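Local coordinates for protein lactose Operon Repressor (Escherichia coli, PDB 1JYE) that represses transcription of the lactose operon by binding operator DNA as a regulatory protein that responds to inducer sugars, at residues A[260-263]-A[267-270]; A[113-118]-A[141-146]; A[157-162]-A[297-302]; A[277-282]-A[286-291]. The protein carries 1 engineered substitution. All blocks are in the same frame, centred on the assembly; numbering follows the deposited sequence.

Overall arrangement
The four contacts run along a chain built from two subdomains. Contact 2 closes the far end of one subdomain and contact 1 that of the other, with their centres about 49 Å apart. Contact 2 abuts contact 3 where L146 CD2 lies 3.3 Å from S300 O, and contact 1 abuts contact 4 where V270 O lies 3.8 Å from L286 CD1. Contacts 3 and 4 share the mixed sheet of crossover strands and meet where F161 CD2 lies 3.3 Å from Q291 OE1. There Q291 NE2 also bonds a glycerol, probably from the crystallisation liquor, consistent with the inducer cleft that repressors of this family have between their subdomains.

Contact 1 (A[260-263]-A[267-270]); sequences SGLR and DISV
R263 and D267 face each other across a tight reversal of the chain, their CA atoms 5.0 Å apart, where the loop after helix 247-259 turns back into strand 269-271. The loop leaves the helix through a Schellman motif at G261, whose positive phi suits a residue without a side chain. R263 O then accepts two backbone bonds, from D267 N at 2.9 Å and from I268 N at 3.1 Å.

D267 OD1 takes R263 N at 2.8 Å on its anti side and R263 NE at 3.2 Å, both from one face of the carboxylate; the NE bond is nearly straight (175°) although it comes from above the plane. The arginine chain bends at chi3 (-64°), bringing its edge round to the acid, and NH2 reaches D267 OD2 at 2.9 Å. This is a side-on, two-nitrogen salt bridge, although the two planes are turned 57° apart. With an alanine in place of D267, the guanidinium is likely to be left without its mate and R263 N without its side-chain acceptor. Beside the charged pair, L262 CD1 meets I268 CD1 at 3.6 Å, and I257 of the preceding helix touches both residues.

The short acid thus binds backbone and side chain of a single arginine at once, so the salt bridge adds to the backbone bonds that hold the turn, though solvent probably moderates its strength at this partly exposed site.

Contact 2 (A[113-118]-A[141-146]); sequences NLLAQR and TNVPAL
L115 and V143 are the closest backbone pair, their CA atoms 8.4 Å apart, so the end of helix 104-115 and the turn leading into strand 145-147 meet through side chains, with no hydrogen bond between them. The chain leaves the helix in a type I turn from L115 to R118, while T141 and N142 both adopt positive phi in the tight bend after helix 130-139.

One leucine carries the contact, using both branches of its fork. CG anti to the carbonyl carbon (chi1 -71°) carries the fork toward the bend, where each methyl finds its own partner. Its CD1 meets T141 tip to tip, 3.6 Å from OG1 and 4.0 Å from CG2. The L115 and V143 side chains slide past each other in opposite directions, and CD2 of L115 packs 3.6 Å from V143 CG2. T141 and V143 suit their places because each presents a compact beta-branched group to the fork. T141 OG1 is hydrogen-bonded to a residue next to the segments, so its polar need is met although a methyl lies against it. A serine in place of L115 has neither methyl, and would probably open a gap between the helix end and the bend at T141 and V143.

L115 also touches L122 on the next strand, and P144 and L146 bond to that strand through their backbones. Such packing joins successive beta-alpha-beta crossovers in a parallel alpha/beta subdomain of the periplasmic-binding-protein type.

Contact 3 (A[157-162]-A[297-302]); sequences NSIIFS and GQTSVD
I159 meets T299 and S300 because its CG1 branch lies anti to the carbonyl carbon (chi1 -55°) and continues extended to CD1 (chi2 175°), which sends one methyl from strand 158-161 to segment 297-302 of helix 293-308. In T299, CG2 is anti to the backbone N while OG1 turns back beside it, so that carbon, not oxygen, is offered to the strand.

CD1 of I159 does all the touching. It lies 3.9 Å from S300 CA and 4.0 Å from T299 CG2, the I159 and T299 side chains meeting at a slant, and S300 CB stands a little farther off, at 4.5 Å from the same methyl. Across the segments I159 and S300 have the nearest backbones, with CA atoms 7.2 Å apart, a close approach that a small serine permits.

Further packing on I159 comes from L319 of the neighbouring strand and from L296 and R303 of the same helix, while I83 of helix 74-89 packs on S300.

The hydroxyls are spent within the helix. S300 OG donates to G297 O at 2.7 Å, and T299 OG1 bonds to L295 O one turn back. Two polar residues can therefore sit against a buried strand, since what they present to it is a methyl and a CH surface.

Contact 4 (A[277-282]-A[286-291]); sequences EDSSCY and LTTIKQ
S279 and L286 join a short 3-10 turn to the start of strand 288-290, one of the strands of the mixed sheet that spans the two subdomains in this periplasmic-binding-protein-like fold.

Of the polar links, one hydrogen bond crosses the contact: L286 N donates to S279 O at 3.2 Å, almost straight at 171°. Within the turn, S280 OG reaches E277 O at 3.1 Å. S279 OG bonds outside, to T276 O and R326 NH1; that same NH1 also bonds L286 O, so one arginine nitrogen holds both sides. T288 turns its hydroxyl to D247 and leaves CG2 to lie 4.3 Å from S279 OG, a loose packing contact.

Of the apolar links, the Y282 and L286 side chains lie alongside each other with a common direction. L286, with CG anti to its N (chi1 179°), sets CD2 3.8 Å from Y282 CD2. A leucine suits this spot, its CD2 lying against the ring while the side chain also touches A250 of helix 247-259.

Of the subunit links, D278 OD2 bonds Q248 NE2 of the second subunit, and Y282 also packs on L251 of that subunit. The tyrosine ring is roofed by its own turn as well, with S279 CA 3.8 Å above the ring plane, over its centre.

Contact 1 (A[260-263]-A[267-270])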
loop_
_atom_site.group_PDB
_atom_site.type_symbol
_atom_site.label_atom_id
_atom_site.label_comp_id
_atom_site.label_asym_id
_atom_site.label_seq_id
_atom_site.Cartn_x
_atom_site.Cartn_y
_atom_site.Cartn_z
ATOM N N SER A 260 9.634 24.621 3.303
ATOM C CA SER A 260 9.507 26.016 2.893
ATOM C C SER A 260 9.649 26.928 4.109
ATOM O O SER A 260 9.504 28.148 4.006
ATOM C CB SER A 260 8.150 26.256 2.224
ATOM O OG SER A 260 8.073 25.584 0.979
ATOM N N GLY A 261 9.924 26.327 5.261
ATOM C CA GLY A 261 10.093 27.096 6.481
ATOM C C GLY A 261 8.803 27.416 7.209
ATOM O O GLY A 261 8.771 28.310 8.054
ATOM N N LEU A 262 7.736 26.688 6.889
ATOM C CA LEU A 262 6.444 26.909 7.530
ATOM C C LEU A 262 6.046 25.716 8.389
ATOM O O LEU A 262 6.570 24.613 8.226
ATOM C CB LEU A 262 5.367 27.167 6.472
ATOM C CG LEU A 262 5.583 28.400 5.591
ATOM C CD1 LEU A 262 4.469 28.488 4.555
ATOM C CD2 LEU A 262 5.609 29.652 6.456
ATOM N N ARG A 263 5.113 25.941 9.304
ATOM C CA ARG A 263 4.652 24.886 10.193
ATOM C C ARG A 263 3.324 24.298 9.742
ATOM O O ARG A 263 2.359 25.028 9.515
ATOM C CB ARG A 263 4.492 25.432 11.612
ATOM C CG ARG A 263 5.782 25.923 12.247
ATOM C CD ARG A 263 5.475 26.748 13.485
ATOM N NE ARG A 263 4.731 27.957 13.142
ATOM C CZ ARG A 263 4.212 28.797 14.032
ATOM N NH1 ARG A 263 4.352 28.563 15.330
ATOM N NH2 ARG A 263 3.549 29.870 13.623
ATOM N N ASP A 267 0.869 27.247 10.660
ATOM C CA ASP A 267 0.953 28.172 9.535
ATOM C C ASP A 267 0.016 27.765 8.406
ATOM O O ASP A 267 -0.741 28.586 7.892
ATOM C CB ASP A 267 2.395 28.253 9.028
ATOM C CG ASP A 267 3.320 28.944 10.018
ATOM O OD1 ASP A 267 4.524 28.616 10.042
ATOM O OD2 ASP A 267 2.842 29.824 10.768
ATOM N N ILE A 268 0.074 26.498 8.011
ATOM C CA ILE A 268 -0.799 26.002 6.956
ATOM C C ILE A 268 -1.426 24.686 7.389
ATOM O O ILE A 268 -0.727 23.686 7.572
ATOM C CB ILE A 268 -0.037 25.774 5.635
ATOM C CG1 ILE A 268 0.568 27.093 5.143
ATOM C CG2 ILE A 268 -0.992 25.208 4.580
ATOM C CD1 ILE A 268 1.279 26.987 3.812
ATOM N N SER A 269 -2.742 24.695 7.572
ATOM C CA SER A 269 -3.460 23.493 7.975
ATOM C C SER A 269 -3.641 22.583 6.772
ATOM O O SER A 269 -3.722 23.045 5.631
ATOM C CB SER A 269 -4.828 23.850 8.565
ATOM O OG SER A 269 -4.693 24.452 9.839
ATOM N N VAL A 270 -3.710 21.283 7.031
ATOM C CA VAL A 270 -3.860 20.314 5.958
ATOM C C VAL A 270 -4.865 19.235 6.317
ATOM O O VAL A 270 -4.854 18.707 7.431
ATOM C CB VAL A 270 -2.500 19.625 5.642
ATOM C CG1 VAL A 270 -2.676 18.591 4.545
ATOM C CG2 VAL A 270 -1.469 20.666 5.233
#

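Contact 2 (A[113-118]-A[141-146])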
loop_
_atom_site.group_PDB
_atom_site.type_symbol
_atom_site.label_atom_id
_atom_site.label_comp_id
_atom_site.label_asym_id
_atom_site.label_seq_id
_atom_site.Cartn_x
_atom_site.Cartn_y
_atom_site.Cartn_z
ATOM N N ASN A 113 -11.501 -11.153 -20.388
ATOM C CA ASN A 113 -10.590 -12.204 -19.940
ATOM C C ASN A 113 -11.113 -12.917 -18.698
ATOM O O ASN A 113 -10.932 -14.124 -18.544
ATOM C CB ASN A 113 -9.197 -11.636 -19.647
ATOM C CG ASN A 113 -8.549 -11.016 -20.869
ATOM O OD1 ASN A 113 -8.754 -11.472 -21.994
ATOM N ND2 ASN A 113 -7.744 -9.983 -20.650
ATOM N N LEU A 114 -11.755 -12.168 -17.804
ATOM C CA LEU A 114 -12.301 -12.751 -16.583
ATOM C C LEU A 114 -13.463 -13.690 -16.902
ATOM O O LEU A 114 -13.588 -14.764 -16.309
ATOM C CB LEU A 114 -12.762 -11.643 -15.628
ATOM C CG LEU A 114 -11.637 -10.827 -14.982
ATOM C CD1 LEU A 114 -12.215 -9.612 -14.279
ATOM C CD2 LEU A 114 -10.873 -11.704 -13.994
ATOM N N LEU A 115 -14.309 -13.282 -17.842
ATOM C CA LEU A 115 -15.449 -14.101 -18.239
ATOM C C LEU A 115 -14.967 -15.394 -18.889
ATOM O O LEU A 115 -15.630 -16.428 -18.805
ATOM C CB LEU A 115 -16.344 -13.332 -19.216
ATOM C CG LEU A 115 -17.158 -12.172 -18.638
ATOM C CD1 LEU A 115 -17.872 -11.440 -19.765
ATOM C CD2 LEU A 115 -18.160 -12.704 -17.617
ATOM N N ALA A 116 -13.808 -15.330 -19.536
ATOM C CA ALA A 116 -13.240 -16.502 -20.194
ATOM C C ALA A 116 -12.785 -17.530 -19.159
ATOM O O ALA A 116 -12.586 -18.705 -19.480
ATOM C CB ALA A 116 -12.071 -16.091 -21.076
ATOM N N GLN A 117 -12.613 -17.083 -17.919
ATOM C CA GLN A 117 -12.193 -17.976 -16.844
ATOM C C GLN A 117 -13.408 -18.558 -16.127
ATOM O O GLN A 117 -13.281 -19.214 -15.094
ATOM C CB GLN A 117 -11.298 -17.234 -15.848
ATOM C CG GLN A 117 -9.960 -16.792 -16.424
ATOM C CD GLN A 117 -9.188 -17.941 -17.054
ATOM O OE1 GLN A 117 -9.104 -19.028 -16.486
ATOM N NE2 GLN A 117 -8.616 -17.697 -18.227
ATOM N N ARG A 118 -14.586 -18.304 -16.687
ATOM C CA ARG A 118 -15.848 -18.802 -16.147
ATOM C C ARG A 118 -16.240 -18.283 -14.765
ATOM O O ARG A 118 -16.762 -19.034 -13.942
ATOM C CB ARG A 118 -15.845 -20.336 -16.115
ATOM C CG ARG A 118 -15.609 -21.002 -17.463
ATOM C CD ARG A 118 -16.076 -22.450 -17.431
ATOM N NE ARG A 118 -15.558 -23.166 -16.267
ATOM C CZ ARG A 118 -15.964 -24.375 -15.891
ATOM N NH1 ARG A 118 -16.897 -25.011 -16.586
ATOM N NH2 ARG A 118 -15.438 -24.947 -14.815
ATOM N N THR A 141 -21.986 -9.663 -20.015
ATOM C CA THR A 141 -22.852 -10.736 -20.502
ATOM C C THR A 141 -23.767 -11.362 -19.446
ATOM O O THR A 141 -23.657 -12.550 -19.143
ATOM C CB THR A 141 -22.016 -11.865 -21.145
ATOM O OG1 THR A 141 -21.266 -12.547 -20.133
ATOM C CG2 THR A 141 -21.052 -11.293 -22.172
ATOM N N ASN A 142 -24.671 -10.558 -18.894
ATOM C CA ASN A 142 -25.625 -11.027 -17.892
ATOM C C ASN A 142 -25.035 -11.544 -16.579
ATOM O O ASN A 142 -25.775 -11.836 -15.639
ATOM C CB ASN A 142 -26.537 -12.094 -18.502
ATOM C CG ASN A 142 -27.483 -11.525 -19.542
ATOM O OD1 ASN A 142 -28.247 -12.257 -20.173
ATOM N ND2 ASN A 142 -27.442 -10.208 -19.723
ATOM N N VAL A 143 -23.714 -11.678 -16.512
ATOM C CA VAL A 143 -23.076 -12.126 -15.279
ATOM C C VAL A 143 -23.192 -10.942 -14.318
ATOM O O VAL A 143 -22.889 -9.814 -14.692
ATOM C CB VAL A 143 -21.580 -12.450 -15.502
ATOM C CG1 VAL A 143 -20.906 -12.744 -14.175
ATOM C CG2 VAL A 143 -21.439 -13.638 -16.442
ATOM N N PRO A 144 -23.633 -11.178 -13.072
ATOM C CA PRO A 144 -23.752 -10.051 -12.141
ATOM C C PRO A 144 -22.458 -9.254 -12.001
ATOM O O PRO A 144 -21.377 -9.828 -11.871
ATOM C CB PRO A 144 -24.186 -10.722 -10.836
ATOM C CG PRO A 144 -23.622 -12.107 -10.956
ATOM C CD PRO A 144 -23.909 -12.454 -12.390
ATOM N N ALA A 145 -22.578 -7.930 -12.044
ATOM C CA ALA A 145 -21.422 -7.048 -11.929
ATOM C C ALA A 145 -21.675 -5.949 -10.903
ATOM O O ALA A 145 -22.719 -5.295 -10.920
ATOM C CB ALA A 145 -21.101 -6.429 -13.283
ATOM N N LEU A 146 -20.701 -5.742 -10.024
ATOM C CA LEU A 146 -20.802 -4.733 -8.978
ATOM C C LEU A 146 -19.642 -3.749 -9.123
ATOM O O LEU A 146 -18.482 -4.154 -9.159
ATOM C CB LEU A 146 -20.754 -5.420 -7.612
ATOM C CG LEU A 146 -20.919 -4.569 -6.355
ATOM C CD1 LEU A 146 -22.326 -3.963 -6.312
ATOM C CD2 LEU A 146 -20.689 -5.446 -5.137
#

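Contact 3 (A[157-162]-A[297-302])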
loop_
_atom_site.group_PDB
_atom_site.type_symbol
_atom_site.label_atom_id
_atom_site.label_comp_id
_atom_site.label_asym_id
_atom_site.label_seq_id
_atom_site.Cartn_x
_atom_site.Cartn_y
_atom_site.Cartn_z
ATOM N N ASN A 157 -25.207 -1.602 -10.562
ATOM C CA ASN A 157 -25.071 -2.041 -9.175
ATOM C C ASN A 157 -23.745 -1.505 -8.668
ATOM O O ASN A 157 -22.709 -1.708 -9.302
ATOM C CB ASN A 157 -25.080 -3.568 -9.084
ATOM C CG ASN A 157 -26.399 -4.165 -9.527
ATOM O OD1 ASN A 157 -27.464 -3.668 -9.168
ATOM N ND2 ASN A 157 -26.335 -5.242 -10.299
ATOM N N SER A 158 -23.766 -0.822 -7.528
ATOM C CA SER A 158 -22.537 -0.248 -7.004
ATOM C C SER A 158 -22.552 0.018 -5.509
ATOM O O SER A 158 -23.598 0.028 -4.866
ATOM C CB SER A 158 -22.250 1.076 -7.718
ATOM O OG SER A 158 -23.287 2.016 -7.456
ATOM N N ILE A 159 -21.355 0.213 -4.970
ATOM C CA ILE A 159 -21.174 0.558 -3.570
ATOM C C ILE A 159 -20.028 1.549 -3.576
ATOM O O ILE A 159 -18.923 1.218 -4.015
ATOM C CB ILE A 159 -20.740 -0.634 -2.692
ATOM C CG1 ILE A 159 -21.721 -1.797 -2.846
ATOM C CG2 ILE A 159 -20.674 -0.178 -1.231
ATOM C CD1 ILE A 159 -21.288 -3.061 -2.108
ATOM N N ILE A 160 -20.284 2.773 -3.130
ATOM C CA ILE A 160 -19.220 3.762 -3.076
ATOM C C ILE A 160 -19.344 4.555 -1.788
ATOM O O ILE A 160 -20.370 4.498 -1.109
ATOM C CB ILE A 160 -19.255 4.751 -4.273
ATOM C CG1 ILE A 160 -20.476 5.665 -4.173
ATOM C CG2 ILE A 160 -19.248 3.979 -5.591
ATOM C CD1 ILE A 160 -20.457 6.800 -5.183
ATOM N N PHE A 161 -18.284 5.274 -1.444
ATOM C CA PHE A 161 -18.287 6.100 -0.247
ATOM C C PHE A 161 -18.986 7.417 -0.561
ATOM O O PHE A 161 -18.997 7.866 -1.709
ATOM C CB PHE A 161 -16.856 6.367 0.208
ATOM C CG PHE A 161 -16.178 5.164 0.784
ATOM C CD1 PHE A 161 -16.590 4.645 2.007
ATOM C CD2 PHE A 161 -15.144 4.537 0.099
ATOM C CE1 PHE A 161 -15.978 3.509 2.546
ATOM C CE2 PHE A 161 -14.524 3.403 0.628
ATOM C CZ PHE A 161 -14.946 2.890 1.855
ATOM N N SER A 162 -19.573 8.033 0.456
ATOM C CA SER A 162 -20.263 9.301 0.260
ATOM C C SER A 162 -19.287 10.456 0.037
ATOM O O SER A 162 -18.690 10.970 0.984
ATOM C CB SER A 162 -21.149 9.616 1.465
ATOM O OG SER A 162 -21.780 10.877 1.296
ATOM N N GLY A 297 -14.611 -3.570 0.712
ATOM C CA GLY A 297 -14.240 -4.830 0.092
ATOM C C GLY A 297 -15.066 -5.984 0.624
ATOM O O GLY A 297 -15.576 -6.803 -0.141
ATOM N N GLN A 298 -15.201 -6.051 1.944
ATOM C CA GLN A 298 -15.982 -7.107 2.576
ATOM C C GLN A 298 -17.423 -7.074 2.073
ATOM O O GLN A 298 -17.974 -8.088 1.637
ATOM C CB GLN A 298 -15.971 -6.915 4.094
ATOM C CG GLN A 298 -16.718 -7.975 4.880
ATOM C CD GLN A 298 -16.845 -7.606 6.345
ATOM O OE1 GLN A 298 -17.681 -6.782 6.720
ATOM N NE2 GLN A 298 -15.998 -8.197 7.180
ATOM N N THR A 299 -18.029 -5.895 2.126
ATOM C CA THR A 299 -19.412 -5.738 1.698
ATOM C C THR A 299 -19.616 -6.077 0.222
ATOM O O THR A 299 -20.644 -6.649 -0.145
ATOM C CB THR A 299 -19.911 -4.302 1.977
ATOM O OG1 THR A 299 -19.696 -3.987 3.361
ATOM C CG2 THR A 299 -21.404 -4.184 1.678
ATOM N N SER A 300 -18.639 -5.751 -0.622
ATOM C CA SER A 300 -18.769 -6.031 -2.052
ATOM C C SER A 300 -18.907 -7.524 -2.336
ATOM O O SER A 300 -19.625 -7.926 -3.252
ATOM C CB SER A 300 -17.576 -5.459 -2.836
ATOM O OG SER A 300 -16.379 -6.182 -2.596
ATOM N N VAL A 301 -18.222 -8.352 -1.553
ATOM C CA VAL A 301 -18.302 -9.792 -1.757
ATOM C C VAL A 301 -19.677 -10.297 -1.339
ATOM O O VAL A 301 -20.322 -11.045 -2.079
ATOM C CB VAL A 301 -17.210 -10.537 -0.958
ATOM C CG1 VAL A 301 -17.386 -12.048 -1.109
ATOM C CG2 VAL A 301 -15.836 -10.124 -1.464
ATOM N N ASP A 302 -20.133 -9.878 -0.162
ATOM C CA ASP A 302 -21.448 -10.293 0.315
ATOM C C ASP A 302 -22.510 -9.877 -0.698
ATOM O O ASP A 302 -23.401 -10.654 -1.035
ATOM C CB ASP A 302 -21.773 -9.649 1.669
ATOM C CG ASP A 302 -20.750 -9.975 2.741
ATOM O OD1 ASP A 302 -20.196 -11.091 2.719
ATOM O OD2 ASP A 302 -20.512 -9.116 3.616
#

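Contact 4 (A[277-282]-A[286-291])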
loop_
_atom_site.group_PDB
_atom_site.type_symbol
_atom_site.label_atom_id
_atom_site.label_comp_id
_atom_site.label_asym_id
_atom_site.label_seq_id
_atom_site.Cartn_x
_atom_site.Cartn_y
_atom_site.Cartn_z
ATOM N N GLU A 277 -3.363 3.802 7.362
ATOM C CA GLU A 277 -2.735 3.391 8.606
ATOM C C GLU A 277 -1.561 4.312 8.923
ATOM O O GLU A 277 -1.378 4.727 10.066
ATOM C CB GLU A 277 -2.263 1.942 8.479
ATOM C CG GLU A 277 -3.383 0.993 8.081
ATOM C CD GLU A 277 -2.878 -0.337 7.559
ATOM O OE1 GLU A 277 -2.192 -1.052 8.319
ATOM O OE2 GLU A 277 -3.169 -0.665 6.384
ATOM N N ASP A 278 -0.780 4.651 7.901
ATOM C CA ASP A 278 0.379 5.523 8.076
ATOM C C ASP A 278 0.039 6.944 8.524
ATOM O O ASP A 278 0.834 7.580 9.213
ATOM C CB ASP A 278 1.174 5.640 6.768
ATOM C CG ASP A 278 1.858 4.348 6.363
ATOM O OD1 ASP A 278 2.402 4.313 5.240
ATOM O OD2 ASP A 278 1.860 3.381 7.151
ATOM N N SER A 279 -1.131 7.444 8.134
ATOM C CA SER A 279 -1.499 8.819 8.459
ATOM C C SER A 279 -1.447 9.193 9.935
ATOM O O SER A 279 -1.212 10.352 10.271
ATOM C CB SER A 279 -2.886 9.160 7.882
ATOM O OG SER A 279 -3.922 8.467 8.548
ATOM N N SER A 280 -1.656 8.222 10.817
ATOM C CA SER A 280 -1.622 8.494 12.247
ATOM C C SER A 280 -0.196 8.769 12.717
ATOM O O SER A 280 0.017 9.260 13.827
ATOM C CB SER A 280 -2.191 7.305 13.021
ATOM O OG SER A 280 -1.399 6.148 12.811
ATOM N N CYS A 281 0.781 8.451 11.874
ATOM C CA CYS A 281 2.174 8.667 12.240
ATOM C C CYS A 281 2.913 9.677 11.375
ATOM O O CYS A 281 4.141 9.727 11.377
ATOM C CB CYS A 281 2.923 7.332 12.268
ATOM S SG CYS A 281 2.447 6.317 13.681
ATOM N N TYR A 282 2.172 10.477 10.615
ATOM C CA TYR A 282 2.819 11.509 9.822
ATOM C C TYR A 282 3.283 12.538 10.844
ATOM O O TYR A 282 2.882 12.481 12.008
ATOM C CB TYR A 282 1.832 12.163 8.845
ATOM C CG TYR A 282 1.504 11.333 7.625
ATOM C CD1 TYR A 282 2.151 10.119 7.379
ATOM C CD2 TYR A 282 0.573 11.784 6.686
ATOM C CE1 TYR A 282 1.883 9.383 6.231
ATOM C CE2 TYR A 282 0.299 11.054 5.539
ATOM C CZ TYR A 282 0.955 9.859 5.315
ATOM O OH TYR A 282 0.700 9.145 4.170
ATOM N N LEU A 286 -1.907 13.434 10.762
ATOM C CA LEU A 286 -2.817 14.034 9.790
ATOM C C LEU A 286 -4.328 13.958 9.984
ATOM O O LEU A 286 -4.901 12.881 10.135
ATOM C CB LEU A 286 -2.470 13.464 8.410
ATOM C CG LEU A 286 -3.291 13.914 7.202
ATOM C CD1 LEU A 286 -3.033 15.394 6.931
ATOM C CD2 LEU A 286 -2.906 13.074 5.990
ATOM N N THR A 287 -4.970 15.123 9.964
ATOM C CA THR A 287 -6.423 15.196 10.058
ATOM C C THR A 287 -6.862 14.721 8.682
ATOM O O THR A 287 -6.330 15.179 7.672
ATOM C CB THR A 287 -6.900 16.639 10.275
ATOM O OG1 THR A 287 -6.508 17.070 11.582
ATOM C CG2 THR A 287 -8.418 16.732 10.140
ATOM N N THR A 288 -7.838 13.823 8.633
ATOM C CA THR A 288 -8.252 13.274 7.353
ATOM C C THR A 288 -9.697 12.775 7.357
ATOM O O THR A 288 -10.403 12.892 8.358
ATOM C CB THR A 288 -7.292 12.111 6.986
ATOM O OG1 THR A 288 -7.626 11.573 5.706
ATOM C CG2 THR A 288 -7.368 11.013 8.050
ATOM N N ILE A 289 -10.124 12.237 6.219
ATOM C CA ILE A 289 -11.469 11.694 6.062
ATOM C C ILE A 289 -11.333 10.182 5.957
ATOM O O ILE A 289 -10.683 9.667 5.045
ATOM C CB ILE A 289 -12.142 12.206 4.775
ATOM C CG1 ILE A 289 -12.203 13.736 4.789
ATOM C CG2 ILE A 289 -13.527 11.587 4.633
ATOM C CD1 ILE A 289 -12.963 14.321 5.964
ATOM N N LYS A 290 -11.945 9.469 6.891
ATOM C CA LYS A 290 -11.852 8.021 6.878
ATOM C C LYS A 290 -12.759 7.324 5.875
ATOM O O LYS A 290 -13.972 7.532 5.865
ATOM C CB LYS A 290 -12.142 7.461 8.274
ATOM C CG LYS A 290 -12.151 5.935 8.333
ATOM C CD LYS A 290 -12.403 5.451 9.757
ATOM C CE LYS A 290 -12.401 3.932 9.836
ATOM N NZ LYS A 290 -12.580 3.465 11.239
ATOM N N GLN A 291 -12.147 6.507 5.021
ATOM C CA GLN A 291 -12.873 5.699 4.047
ATOM C C GLN A 291 -12.510 4.277 4.461
ATOM O O GLN A 291 -11.365 3.857 4.302
ATOM C CB GLN A 291 -12.390 5.945 2.617
ATOM C CG GLN A 291 -12.613 7.356 2.102
ATOM C CD GLN A 291 -12.565 7.422 0.590
ATOM O OE1 GLN A 291 -13.604 7.423 -0.074
ATOM N NE2 GLN A 291 -11.359 7.457 0.034
#